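Local atomic coordinates of fatty acid amide hydrolase (Candida albicans, PDB entry 6KVR), a protein that probably hydrolyses amides of monocarboxylic acids, such as fatty acid amides, to the carboxylate and ammonium, as a member of the amidase signature family. Residues 208-222 and 472-484. Numbering follows the deposited sequence.
Sequences MHLDSANNFTGLTKN and APHSEEVYNWSYT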
loop_
_atom_site.group_PDB
_atom_site.type_symbol
_atom_site.label_atom_id
_atom_site.label_comp_id
_atom_site.label_asym_id
_atom_site.label_seq_id
_atom_site.Cartn_x
_atom_site.Cartn_y
_atom_site.Cartn_z
HETATM N N MSE A 208 -3.260 -21.369 8.517
HETATM C CA MSE A 208 -1.901 -21.407 7.988
HETATM C C MSE A 208 -1.480 -22.850 7.686
HETATM O O MSE A 208 -0.414 -23.304 8.104
HETATM C CB MSE A 208 -0.931 -20.749 8.986
HETATM C CG MSE A 208 -1.193 -19.259 9.234
HETATM SE SE MSE A 208 -0.759 -18.290 7.539
HETATM C CE MSE A 208 1.227 -18.276 7.790
ATOM N N HIS A 209 -2.349 -23.561 6.971
ATOM C CA HIS A 209 -2.011 -24.820 6.328
ATOM C C HIS A 209 -2.348 -24.726 4.846
ATOM O O HIS A 209 -3.349 -24.119 4.458
ATOM C CB HIS A 209 -2.803 -26.065 6.857
ATOM C CG HIS A 209 -2.893 -26.202 8.344
ATOM N ND1 HIS A 209 -3.414 -27.339 8.940
ATOM C CD2 HIS A 209 -2.555 -25.370 9.357
ATOM C CE1 HIS A 209 -3.382 -27.202 10.251
ATOM N NE2 HIS A 209 -2.876 -26.015 10.533
ATOM N N LEU A 210 -1.555 -25.391 4.019
ATOM C CA LEU A 210 -2.034 -25.708 2.673
ATOM C C LEU A 210 -2.864 -26.989 2.677
ATOM O O LEU A 210 -2.737 -27.842 1.796
ATOM C CB LEU A 210 -0.861 -25.797 1.701
ATOM C CG LEU A 210 -0.101 -24.480 1.463
ATOM C CD1 LEU A 210 0.828 -24.580 0.246
ATOM C CD2 LEU A 210 -1.032 -23.270 1.324
ATOM N N ASP A 211 -3.744 -27.103 3.670
ATOM C CA ASP A 211 -4.548 -28.279 4.002
ATOM C C ASP A 211 -5.691 -27.797 4.896
ATOM O O ASP A 211 -5.831 -26.593 5.127
ATOM C CB ASP A 211 -3.687 -29.345 4.687
ATOM C CG ASP A 211 -4.379 -30.686 4.774
ATOM O OD1 ASP A 211 -4.079 -31.446 5.727
ATOM O OD2 ASP A 211 -5.226 -30.982 3.888
ATOM N N SER A 212 -6.472 -28.735 5.469
ATOM C CA SER A 212 -7.759 -28.379 6.061
ATOM C C SER A 212 -7.989 -28.779 7.523
ATOM O O SER A 212 -9.030 -28.391 8.081
ATOM C CB SER A 212 -8.904 -28.980 5.224
ATOM O OG SER A 212 -8.594 -30.292 4.787
ATOM N N ALA A 213 -7.081 -29.518 8.170
ATOM C CA ALA A 213 -7.416 -30.094 9.478
ATOM C C ALA A 213 -7.873 -29.019 10.453
ATOM O O ALA A 213 -7.196 -28.009 10.648
ATOM C CB ALA A 213 -6.224 -30.857 10.067
ATOM N N ASN A 214 -9.041 -29.238 11.052
ATOM C CA ASN A 214 -9.564 -28.359 12.089
ATOM C C ASN A 214 -10.384 -29.192 13.075
ATOM O O ASN A 214 -10.771 -30.330 12.787
ATOM C CB ASN A 214 -10.417 -27.241 11.484
ATOM C CG ASN A 214 -11.713 -27.766 10.888
ATOM O OD1 ASN A 214 -12.698 -27.971 11.603
ATOM N ND2 ASN A 214 -11.719 -27.985 9.574
ATOM N N ASN A 215 -10.663 -28.601 14.236
ATOM C CA ASN A 215 -11.366 -29.293 15.308
ATOM C C ASN A 215 -12.882 -29.234 15.183
ATOM O O ASN A 215 -13.570 -29.752 16.064
ATOM C CB ASN A 215 -10.952 -28.725 16.668
ATOM C CG ASN A 215 -9.634 -29.301 17.145
ATOM O OD1 ASN A 215 -9.419 -30.513 17.073
ATOM N ND2 ASN A 215 -8.738 -28.441 17.609
ATOM N N PHE A 216 -13.428 -28.608 14.140
ATOM C CA PHE A 216 -14.882 -28.588 13.978
ATOM C C PHE A 216 -15.349 -29.766 13.123
ATOM O O PHE A 216 -16.157 -30.580 13.569
ATOM C CB PHE A 216 -15.354 -27.279 13.331
ATOM C CG PHE A 216 -15.133 -26.039 14.152
ATOM C CD1 PHE A 216 -13.895 -25.413 14.180
ATOM C CD2 PHE A 216 -16.194 -25.435 14.815
ATOM C CE1 PHE A 216 -13.707 -24.230 14.903
ATOM C CE2 PHE A 216 -16.007 -24.255 15.531
ATOM C CZ PHE A 216 -14.766 -23.656 15.570
ATOM N N THR A 217 -14.831 -29.870 11.900
ATOM C CA THR A 217 -15.291 -30.840 10.912
ATOM C C THR A 217 -14.217 -31.807 10.430
ATOM O O THR A 217 -14.516 -32.638 9.565
ATOM C CB THR A 217 -15.849 -30.112 9.681
ATOM O OG1 THR A 217 -14.820 -29.268 9.123
ATOM C CG2 THR A 217 -17.057 -29.258 10.067
ATOM N N GLY A 218 -12.973 -31.694 10.910
ATOM C CA GLY A 218 -11.933 -32.642 10.505
ATOM C C GLY A 218 -11.271 -32.249 9.194
ATOM O O GLY A 218 -10.852 -31.101 9.021
ATOM N N LEU A 219 -11.171 -33.197 8.264
ATOM C CA LEU A 219 -10.448 -33.003 7.011
ATOM C C LEU A 219 -11.400 -32.841 5.833
ATOM O O LEU A 219 -12.461 -33.471 5.772
ATOM C CB LEU A 219 -9.513 -34.184 6.720
ATOM C CG LEU A 219 -8.507 -34.589 7.783
ATOM C CD1 LEU A 219 -7.959 -36.005 7.518
ATOM C CD2 LEU A 219 -7.382 -33.546 7.870
ATOM N N THR A 220 -10.994 -32.012 4.879
ATOM C CA THR A 220 -11.699 -31.861 3.605
ATOM C C THR A 220 -10.883 -32.536 2.509
ATOM O O THR A 220 -9.659 -32.397 2.477
ATOM C CB THR A 220 -11.934 -30.374 3.298
ATOM O OG1 THR A 220 -12.778 -29.829 4.320
ATOM C CG2 THR A 220 -12.586 -30.149 1.913
ATOM N N LYS A 221 -11.549 -33.274 1.618
ATOM C CA LYS A 221 -10.861 -34.163 0.686
ATOM C C LYS A 221 -10.964 -33.680 -0.758
ATOM O O LYS A 221 -11.884 -32.945 -1.127
ATOM C CB LYS A 221 -11.421 -35.593 0.788
ATOM C CG LYS A 221 -11.026 -36.315 2.077
ATOM C CD LYS A 221 -9.494 -36.360 2.248
ATOM C CE LYS A 221 -9.097 -37.405 3.296
ATOM N NZ LYS A 221 -7.642 -37.673 3.290
ATOM N N ASN A 222 -10.025 -34.157 -1.589
ATOM C CA ASN A 222 -9.952 -33.750 -3.002
ATOM C C ASN A 222 -11.055 -34.405 -3.823
ATOM O O ASN A 222 -11.219 -35.625 -3.770
ATOM C CB ASN A 222 -8.590 -34.126 -3.593
ATOM C CG ASN A 222 -8.325 -33.463 -4.935
ATOM O OD1 ASN A 222 -9.149 -33.523 -5.864
ATOM N ND2 ASN A 222 -7.165 -32.827 -5.046
ATOM N N ALA A 472 -1.731 -32.588 -5.482
ATOM C CA ALA A 472 -2.333 -32.504 -4.155
ATOM C C ALA A 472 -1.651 -33.460 -3.178
ATOM O O ALA A 472 -1.415 -34.628 -3.515
ATOM C CB ALA A 472 -3.831 -32.820 -4.219
ATOM N N PRO A 473 -1.331 -33.015 -1.977
ATOM C CA PRO A 473 -0.641 -33.876 -1.014
ATOM C C PRO A 473 -1.621 -34.770 -0.258
ATOM O O PRO A 473 -2.837 -34.595 -0.293
ATOM C CB PRO A 473 0.017 -32.867 -0.073
ATOM C CG PRO A 473 -0.998 -31.782 -0.002
ATOM C CD PRO A 473 -1.586 -31.673 -1.425
ATOM N N HIS A 474 -1.067 -35.752 0.435
ATOM C CA HIS A 474 -1.880 -36.480 1.398
ATOM C C HIS A 474 -2.231 -35.557 2.561
ATOM O O HIS A 474 -1.485 -34.631 2.886
ATOM C CB HIS A 474 -1.135 -37.712 1.904
ATOM C CG HIS A 474 -0.914 -38.752 0.853
ATOM N ND1 HIS A 474 0.033 -39.747 0.977
ATOM C CD2 HIS A 474 -1.530 -38.963 -0.335
ATOM C CE1 HIS A 474 -0.004 -40.519 -0.094
ATOM N NE2 HIS A 474 -0.942 -40.064 -0.907
ATOM N N SER A 475 -3.371 -35.822 3.201
ATOM C CA SER A 475 -3.803 -34.982 4.310
ATOM C C SER A 475 -2.714 -34.873 5.370
ATOM O O SER A 475 -2.045 -35.855 5.708
ATOM C CB SER A 475 -5.098 -35.526 4.916
ATOM O OG SER A 475 -6.123 -35.506 3.925
ATOM N N GLU A 476 -2.504 -33.643 5.849
ATOM C CA GLU A 476 -1.579 -33.335 6.938
ATOM C C GLU A 476 -0.126 -33.639 6.569
ATOM O O GLU A 476 0.723 -33.808 7.454
ATOM C CB GLU A 476 -1.973 -34.072 8.225
ATOM C CG GLU A 476 -3.445 -33.902 8.642
ATOM C CD GLU A 476 -3.701 -34.261 10.116
ATOM O OE1 GLU A 476 -3.489 -33.416 11.031
ATOM O OE2 GLU A 476 -4.114 -35.419 10.356
ATOM N N GLU A 477 0.190 -33.670 5.273
ATOM C CA GLU A 477 1.531 -34.021 4.798
ATOM C C GLU A 477 1.991 -33.050 3.712
ATOM O O GLU A 477 2.490 -33.448 2.657
ATOM C CB GLU A 477 1.562 -35.474 4.300
ATOM C CG GLU A 477 1.614 -36.497 5.441
ATOM C CD GLU A 477 1.845 -37.924 4.966
ATOM O OE1 GLU A 477 2.995 -38.265 4.610
ATOM O OE2 GLU A 477 0.874 -38.717 4.998
ATOM N N VAL A 478 1.824 -31.750 3.955
ATOM C CA VAL A 478 2.333 -30.739 3.039
ATOM C C VAL A 478 3.040 -29.666 3.862
ATOM O O VAL A 478 2.423 -29.021 4.720
ATOM C CB VAL A 478 1.227 -30.148 2.140
ATOM C CG1 VAL A 478 -0.019 -29.749 2.943
ATOM C CG2 VAL A 478 1.758 -28.994 1.319
ATOM N N TYR A 479 4.336 -29.484 3.597
ATOM C CA TYR A 479 5.263 -28.752 4.446
ATOM C C TYR A 479 5.926 -27.563 3.769
ATOM O O TYR A 479 6.227 -26.574 4.445
ATOM C CB TYR A 479 6.367 -29.695 4.938
ATOM C CG TYR A 479 5.847 -30.999 5.517
ATOM C CD1 TYR A 479 5.405 -31.069 6.837
ATOM C CD2 TYR A 479 5.800 -32.149 4.749
ATOM C CE1 TYR A 479 4.923 -32.249 7.372
ATOM C CE2 TYR A 479 5.322 -33.340 5.267
ATOM C CZ TYR A 479 4.890 -33.384 6.577
ATOM O OH TYR A 479 4.419 -34.560 7.084
ATOM N N ASN A 480 6.180 -27.631 2.466
ATOM C CA ASN A 480 6.909 -26.596 1.748
ATOM C C ASN A 480 5.952 -25.715 0.953
ATOM O O ASN A 480 5.288 -26.192 0.021
ATOM C CB ASN A 480 7.936 -27.217 0.806
ATOM C CG ASN A 480 8.491 -26.213 -0.158
ATOM O OD1 ASN A 480 8.925 -25.138 0.244
ATOM N ND2 ASN A 480 8.443 -26.532 -1.438
ATOM N N TRP A 481 5.931 -24.424 1.276
ATOM C CA TRP A 481 5.123 -23.442 0.558
ATOM C C TRP A 481 5.917 -22.614 -0.475
ATOM O O TRP A 481 5.376 -21.641 -1.026
ATOM C CB TRP A 481 4.484 -22.472 1.550
ATOM C CG TRP A 481 3.606 -23.056 2.610
ATOM C CD1 TRP A 481 3.349 -24.380 2.855
ATOM C CD2 TRP A 481 2.879 -22.313 3.599
ATOM N NE1 TRP A 481 2.497 -24.503 3.932
ATOM C CE2 TRP A 481 2.196 -23.251 4.408
ATOM C CE3 TRP A 481 2.735 -20.944 3.874
ATOM C CZ2 TRP A 481 1.363 -22.865 5.462
ATOM C CZ3 TRP A 481 1.914 -20.560 4.931
ATOM C CH2 TRP A 481 1.234 -21.525 5.708
ATOM N N SER A 482 7.183 -22.954 -0.734
ATOM C CA SER A 482 8.057 -22.023 -1.450
ATOM C C SER A 482 7.490 -21.613 -2.811
ATOM O O SER A 482 7.686 -20.464 -3.239
ATOM C CB SER A 482 9.455 -22.634 -1.618
ATOM O OG SER A 482 9.392 -23.824 -2.391
ATOM N N TYR A 483 6.761 -22.513 -3.488
ATOM C CA TYR A 483 6.305 -22.222 -4.843
ATOM C C TYR A 483 5.178 -21.191 -4.868
ATOM O O TYR A 483 5.048 -20.450 -5.853
ATOM C CB TYR A 483 5.899 -23.526 -5.548
ATOM C CG TYR A 483 7.115 -24.246 -6.098
ATOM C CD1 TYR A 483 7.702 -23.847 -7.297
ATOM C CD2 TYR A 483 7.730 -25.267 -5.376
ATOM C CE1 TYR A 483 8.840 -24.484 -7.780
ATOM C CE2 TYR A 483 8.860 -25.903 -5.845
ATOM C CZ TYR A 483 9.410 -25.515 -7.045
ATOM O OH TYR A 483 10.538 -26.155 -7.501
ATOM N N THR A 484 4.374 -21.099 -3.804
ATOM C CA THR A 484 3.353 -20.051 -3.722
ATOM C C THR A 484 3.798 -18.861 -2.886
ATOM O O THR A 484 3.484 -17.712 -3.232
ATOM C CB THR A 484 2.045 -20.578 -3.126
ATOM O OG1 THR A 484 2.332 -21.380 -1.971
ATOM C CG2 THR A 484 1.227 -21.379 -4.158
HETATM O O HOH W 1 1.051 -26.646 5.356
HETATM O O HOH W 2 -7.243 -33.060 3.856
#
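L210 lays its CG over one face of the W481 indole, 3.8 Å from the centroid of the five-membered ring, a CH-pi contact in the amidase signature fold; a branched aliphatic chain suits that flat surface. The L210 side chain also comes within about 4 Å of that of S257, the predicted acyl-ester nucleophile, which places L210 beside the predicted catalytic serine. At the indole rim, the selenomethionine M208 bends back until its CE makes an apolar touch on W481 CZ3 (3.7 Å), while its SE lies at the edge of the six-membered ring, a Met-aromatic contact. A water joins the two segments: it accepts from L210 N and W481 NE1 and donates to V478 O.

Further along, D211 pins the E476 amide of the type II turn from H474 to E477. With its CG anti to the backbone N (chi1 -167°), D211 OD1 takes the E476 N-H at 2.7 Å, the donor lying above the carboxylate plane; a carboxylate suits this place because OD2 can serve a second water and S229. E476, with its positive phi, occupies the third position of that turn. L219 CD2 rests on the aliphatic CG of E476. S475 OG gives its proton to the second water, and the long K221 chain, bent at chi2, brings NZ within 2.7 Å of that same OG as donor.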